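Local coordinates for small heat shock protein hsp20 family (Sulfolobus solfataricus, PDB 4RZK) that probably binds unfolded proteins as a small heat shock chaperone, this chain being its alpha-crystallin domain, at residues 22-35 against 45-57. Sequence-based numbering, arbitrary orientation.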
loop_
_atom_site.group_PDB
_atom_site.type_symbol
_atom_site.label_atom_id
_atom_site.label_comp_id
_atom_site.label_asym_id
_atom_site.label_seq_id
_atom_site.Cartn_x
_atom_site.Cartn_y
_atom_site.Cartn_z
ATOM N N VAL A 22 11.405 8.368 -7.383
ATOM C CA VAL A 22 11.149 6.954 -7.157
ATOM C C VAL A 22 9.947 6.755 -6.256
ATOM O O VAL A 22 9.857 7.353 -5.208
ATOM C CB VAL A 22 12.361 6.243 -6.551
ATOM C CG1 VAL A 22 12.016 4.803 -6.232
ATOM C CG2 VAL A 22 13.529 6.300 -7.508
ATOM N N VAL A 23 9.024 5.910 -6.679
ATOM C CA VAL A 23 7.807 5.678 -5.927
ATOM C C VAL A 23 7.719 4.244 -5.442
ATOM O O VAL A 23 7.873 3.326 -6.215
ATOM C CB VAL A 23 6.578 5.968 -6.783
ATOM C CG1 VAL A 23 5.331 5.454 -6.107
ATOM C CG2 VAL A 23 6.465 7.449 -7.049
ATOM N N ALA A 24 7.475 4.071 -4.152
ATOM C CA ALA A 24 7.376 2.755 -3.555
ATOM C C ALA A 24 6.150 2.577 -2.692
ATOM O O ALA A 24 5.836 3.425 -1.888
ATOM C CB ALA A 24 8.628 2.464 -2.741
ATOM N N GLU A 25 5.501 1.437 -2.825
ATOM C CA GLU A 25 4.388 1.136 -1.974
ATOM C C GLU A 25 4.841 0.220 -0.897
ATOM O O GLU A 25 5.279 -0.882 -1.144
ATOM C CB GLU A 25 3.346 0.402 -2.743
ATOM C CG GLU A 25 2.847 1.134 -3.937
ATOM C CD GLU A 25 1.579 0.516 -4.398
ATOM O OE1 GLU A 25 1.237 -0.564 -3.912
ATOM O OE2 GLU A 25 0.901 1.119 -5.237
ATOM N N VAL A 26 4.679 0.675 0.319
ATOM C CA VAL A 26 5.079 -0.107 1.453
ATOM C C VAL A 26 4.019 -0.010 2.538
ATOM O O VAL A 26 4.285 0.486 3.613
ATOM C CB VAL A 26 6.375 0.478 1.998
ATOM C CG1 VAL A 26 6.549 0.130 3.456
ATOM C CG2 VAL A 26 7.553 0.032 1.169
ATOM N N PRO A 27 2.815 -0.496 2.281
ATOM C CA PRO A 27 1.778 -0.292 3.287
ATOM C C PRO A 27 1.928 -1.214 4.498
ATOM O O PRO A 27 2.439 -2.327 4.380
ATOM C CB PRO A 27 0.495 -0.589 2.522
ATOM C CG PRO A 27 0.905 -1.541 1.465
ATOM C CD PRO A 27 2.296 -1.173 1.077
ATOM N N GLY A 28 1.474 -0.719 5.647
ATOM C CA GLY A 28 1.548 -1.436 6.891
ATOM C C GLY A 28 2.508 -0.722 7.796
ATOM O O GLY A 28 2.371 -0.727 9.012
ATOM N N VAL A 29 3.471 -0.066 7.182
ATOM C CA VAL A 29 4.632 0.423 7.883
ATOM C C VAL A 29 4.514 1.900 8.218
ATOM O O VAL A 29 4.034 2.674 7.411
ATOM C CB VAL A 29 5.883 0.153 7.034
ATOM C CG1 VAL A 29 7.081 0.817 7.618
ATOM C CG2 VAL A 29 6.107 -1.340 6.921
ATOM N N ASN A 30 4.923 2.283 9.421
ATOM C CA ASN A 30 4.938 3.689 9.807
ATOM C C ASN A 30 6.160 4.364 9.204
ATOM O O ASN A 30 7.126 3.687 8.860
ATOM C CB ASN A 30 4.946 3.853 11.328
ATOM C CG ASN A 30 3.678 3.363 11.979
ATOM O OD1 ASN A 30 2.633 3.971 11.832
ATOM N ND2 ASN A 30 3.769 2.265 12.720
ATOM N N LYS A 31 6.143 5.690 9.093
ATOM C CA LYS A 31 7.194 6.374 8.347
ATOM C C LYS A 31 8.580 6.286 9.021
ATOM O O LYS A 31 9.609 6.192 8.330
ATOM C CB LYS A 31 6.807 7.842 8.093
ATOM C CG LYS A 31 6.820 8.754 9.309
ATOM C CD LYS A 31 6.806 10.206 8.866
ATOM C CE LYS A 31 6.814 11.177 10.037
ATOM N NZ LYS A 31 6.958 12.575 9.534
ATOM N N GLU A 32 8.619 6.292 10.349
ATOM C CA GLU A 32 9.893 6.182 11.057
ATOM C C GLU A 32 10.510 4.799 10.877
ATOM O O GLU A 32 11.711 4.620 11.066
ATOM C CB GLU A 32 9.738 6.491 12.551
ATOM C CG GLU A 32 8.375 6.236 13.136
ATOM C CD GLU A 32 7.369 7.280 12.693
ATOM O OE1 GLU A 32 7.521 8.470 13.072
ATOM O OE2 GLU A 32 6.443 6.915 11.932
ATOM N N ASP A 33 9.683 3.827 10.506
ATOM C CA ASP A 33 10.133 2.457 10.274
ATOM C C ASP A 33 10.714 2.270 8.880
ATOM O O ASP A 33 11.000 1.150 8.472
ATOM C CB ASP A 33 8.984 1.458 10.457
ATOM C CG ASP A 33 8.640 1.192 11.907
ATOM O OD1 ASP A 33 9.512 1.374 12.789
ATOM O OD2 ASP A 33 7.486 0.767 12.144
ATOM N N ILE A 34 10.879 3.367 8.150
ATOM C CA ILE A 34 11.408 3.312 6.802
ATOM C C ILE A 34 12.821 3.841 6.755
ATOM O O ILE A 34 13.133 4.827 7.403
ATOM C CB ILE A 34 10.526 4.121 5.839
ATOM C CG1 ILE A 34 9.068 3.670 5.962
ATOM C CG2 ILE A 34 11.022 4.001 4.396
ATOM C CD1 ILE A 34 8.098 4.515 5.193
ATOM N N LYS A 35 13.675 3.183 5.983
ATOM C CA LYS A 35 15.029 3.658 5.734
ATOM C C LYS A 35 15.308 3.770 4.246
ATOM O O LYS A 35 15.056 2.844 3.504
ATOM C CB LYS A 35 16.054 2.731 6.369
ATOM C CG LYS A 35 15.846 2.484 7.850
ATOM C CD LYS A 35 15.879 3.773 8.649
ATOM C CE LYS A 35 15.042 3.657 9.912
ATOM N NZ LYS A 35 15.084 4.899 10.726
ATOM N N LEU A 45 19.524 2.779 -5.539
ATOM C CA LEU A 45 18.781 3.261 -4.384
ATOM C C LEU A 45 18.204 2.119 -3.573
ATOM O O LEU A 45 17.621 1.200 -4.110
ATOM C CB LEU A 45 17.658 4.198 -4.798
ATOM C CG LEU A 45 16.824 4.626 -3.599
ATOM C CD1 LEU A 45 17.542 5.677 -2.788
ATOM C CD2 LEU A 45 15.460 5.121 -4.011
ATOM N N VAL A 46 18.377 2.196 -2.269
ATOM C CA VAL A 46 18.030 1.098 -1.379
ATOM C C VAL A 46 16.991 1.479 -0.335
ATOM O O VAL A 46 17.202 2.394 0.460
ATOM C CB VAL A 46 19.284 0.562 -0.675
ATOM C CG1 VAL A 46 18.909 -0.329 0.502
ATOM C CG2 VAL A 46 20.143 -0.188 -1.675
ATOM N N ILE A 47 15.870 0.767 -0.327
ATOM C CA ILE A 47 14.761 1.055 0.579
ATOM C C ILE A 47 14.437 -0.078 1.548
ATOM O O ILE A 47 14.225 -1.203 1.143
ATOM C CB ILE A 47 13.481 1.354 -0.209
ATOM C CG1 ILE A 47 13.630 2.615 -1.034
ATOM C CG2 ILE A 47 12.306 1.498 0.727
ATOM C CD1 ILE A 47 12.702 2.652 -2.215
ATOM N N THR A 48 14.385 0.242 2.833
ATOM C CA THR A 48 14.074 -0.727 3.864
ATOM C C THR A 48 12.884 -0.294 4.690
ATOM O O THR A 48 12.909 0.769 5.265
ATOM C CB THR A 48 15.234 -0.822 4.846
ATOM O OG1 THR A 48 16.176 -1.783 4.384
ATOM C CG2 THR A 48 14.735 -1.243 6.181
ATOM N N ALA A 49 11.861 -1.127 4.781
ATOM C CA ALA A 49 10.710 -0.823 5.616
ATOM C C ALA A 49 10.371 -1.963 6.550
ATOM O O ALA A 49 10.235 -3.087 6.120
ATOM C CB ALA A 49 9.518 -0.484 4.753
ATOM N N LYS A 50 10.244 -1.672 7.836
ATOM C CA LYS A 50 9.975 -2.700 8.836
ATOM C C LYS A 50 8.812 -2.405 9.775
ATOM O O LYS A 50 8.695 -1.327 10.317
ATOM C CB LYS A 50 11.226 -2.961 9.667
ATOM C CG LYS A 50 11.778 -4.361 9.534
ATOM C CD LYS A 50 13.284 -4.321 9.372
ATOM C CE LYS A 50 13.735 -5.220 8.240
ATOM N NZ LYS A 50 13.710 -6.648 8.652
ATOM N N SER A 51 7.965 -3.391 9.980
ATOM C CA SER A 51 6.878 -3.283 10.926
ATOM C C SER A 51 6.576 -4.710 11.318
ATOM O O SER A 51 7.028 -5.619 10.655
ATOM C CB SER A 51 5.676 -2.596 10.296
ATOM O OG SER A 51 4.609 -3.491 10.125
ATOM N N GLU A 52 5.862 -4.932 12.408
ATOM C CA GLU A 52 5.703 -6.296 12.868
ATOM C C GLU A 52 4.986 -7.172 11.870
ATOM O O GLU A 52 5.402 -8.280 11.588
ATOM C CB GLU A 52 4.880 -6.304 14.145
ATOM C CG GLU A 52 5.680 -6.129 15.414
ATOM C CD GLU A 52 4.866 -6.465 16.632
ATOM O OE1 GLU A 52 4.736 -7.662 16.936
ATOM O OE2 GLU A 52 4.348 -5.537 17.274
ATOM N N ASP A 53 3.887 -6.676 11.343
ATOM C CA ASP A 53 3.144 -7.414 10.350
ATOM C C ASP A 53 3.824 -7.558 9.000
ATOM O O ASP A 53 3.777 -8.615 8.400
ATOM C CB ASP A 53 1.743 -6.849 10.221
ATOM C CG ASP A 53 0.987 -6.914 11.518
ATOM O OD1 ASP A 53 0.619 -8.025 11.928
ATOM O OD2 ASP A 53 0.775 -5.859 12.137
ATOM N N ARG A 54 4.454 -6.493 8.528
ATOM C CA ARG A 54 5.015 -6.464 7.187
ATOM C C ARG A 54 6.434 -5.926 7.114
ATOM O O ARG A 54 6.744 -4.935 7.738
ATOM C CB ARG A 54 4.093 -5.671 6.268
ATOM C CG ARG A 54 2.993 -6.521 5.674
ATOM C CD ARG A 54 1.833 -5.697 5.184
ATOM N NE ARG A 54 0.811 -5.558 6.203
ATOM C CZ ARG A 54 -0.356 -6.170 6.162
ATOM N NH1 ARG A 54 -1.231 -5.994 7.127
ATOM N NH2 ARG A 54 -0.641 -6.963 5.153
ATOM N N GLN A 55 7.293 -6.590 6.353
ATOM C CA GLN A 55 8.645 -6.097 6.145
ATOM C C GLN A 55 9.047 -6.050 4.665
ATOM O O GLN A 55 8.805 -6.991 3.945
ATOM C CB GLN A 55 9.644 -6.891 6.996
ATOM C CG GLN A 55 9.396 -8.389 7.101
ATOM C CD GLN A 55 8.319 -8.758 8.089
ATOM O OE1 GLN A 55 8.324 -8.312 9.221
ATOM N NE2 GLN A 55 7.391 -9.584 7.658
ATOM N N TYR A 56 9.637 -4.947 4.220
ATOM C CA TYR A 56 10.010 -4.793 2.821
ATOM C C TYR A 56 11.461 -4.409 2.648
ATOM O O TYR A 56 12.002 -3.675 3.443
ATOM C CB TYR A 56 9.182 -3.715 2.133
ATOM C CG TYR A 56 7.697 -3.732 2.366
ATOM C CD1 TYR A 56 6.837 -4.164 1.387
ATOM C CD2 TYR A 56 7.156 -3.266 3.540
ATOM C CE1 TYR A 56 5.478 -4.162 1.583
ATOM C CE2 TYR A 56 5.802 -3.259 3.740
ATOM C CZ TYR A 56 4.970 -3.711 2.756
ATOM O OH TYR A 56 3.616 -3.704 2.945
ATOM N N TYR A 57 12.075 -4.924 1.595
ATOM C CA TYR A 57 13.368 -4.463 1.133
ATOM C C TYR A 57 13.352 -4.373 -0.375
ATOM O O TYR A 57 12.894 -5.276 -1.036
ATOM C CB TYR A 57 14.467 -5.408 1.603
ATOM C CG TYR A 57 15.841 -5.105 1.079
ATOM C CD1 TYR A 57 16.743 -4.372 1.823
ATOM C CD2 TYR A 57 16.248 -5.573 -0.148
ATOM C CE1 TYR A 57 18.008 -4.103 1.346
ATOM C CE2 TYR A 57 17.504 -5.305 -0.629
ATOM C CZ TYR A 57 18.376 -4.572 0.122
ATOM O OH TYR A 57 19.619 -4.315 -0.370
#
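The carbonyl oxygen of Thr48 takes the amide hydrogen of Lys35, with N and O 2.6 Å apart, and also a CA-H contact from Ile34. Thr48 N returns a nearly straight bond (174°) to Lys35 O, and Lys50 N donates to Asp33 O at 3.0 Å, so strands 34-39 and 44-50 pair antiparallel. Asp33 OD2 lies 4.2 Å from Ser51 CB. A glycine in place of Asp33 would keep the backbone bond but would probably lose this contact and leave the chain freer to turn just before the strand.

On the face that carries Ile34 and Ala49, apolar groups close the gap to residues 22-29. Val26 CA sits over one face of the Tyr56 ring, a CH-pi contact 4.0 Å from the centroid. The chi1 of Val29 (172°) sets CG1 against Ala49 CB and leaves CG2 at the ring edge, 3.7 Å from Tyr56 CE2. Farther along, Val22 and Leu45 meet tip to tip. Arg54 pairs with Glu25 of the second subunit. The type II turn from Val26 to Val29 opens the connection from strand 19-25 to strand 34-39, between layers of the immunoglobulin-like beta sandwich characteristic of the alpha-crystallin domain.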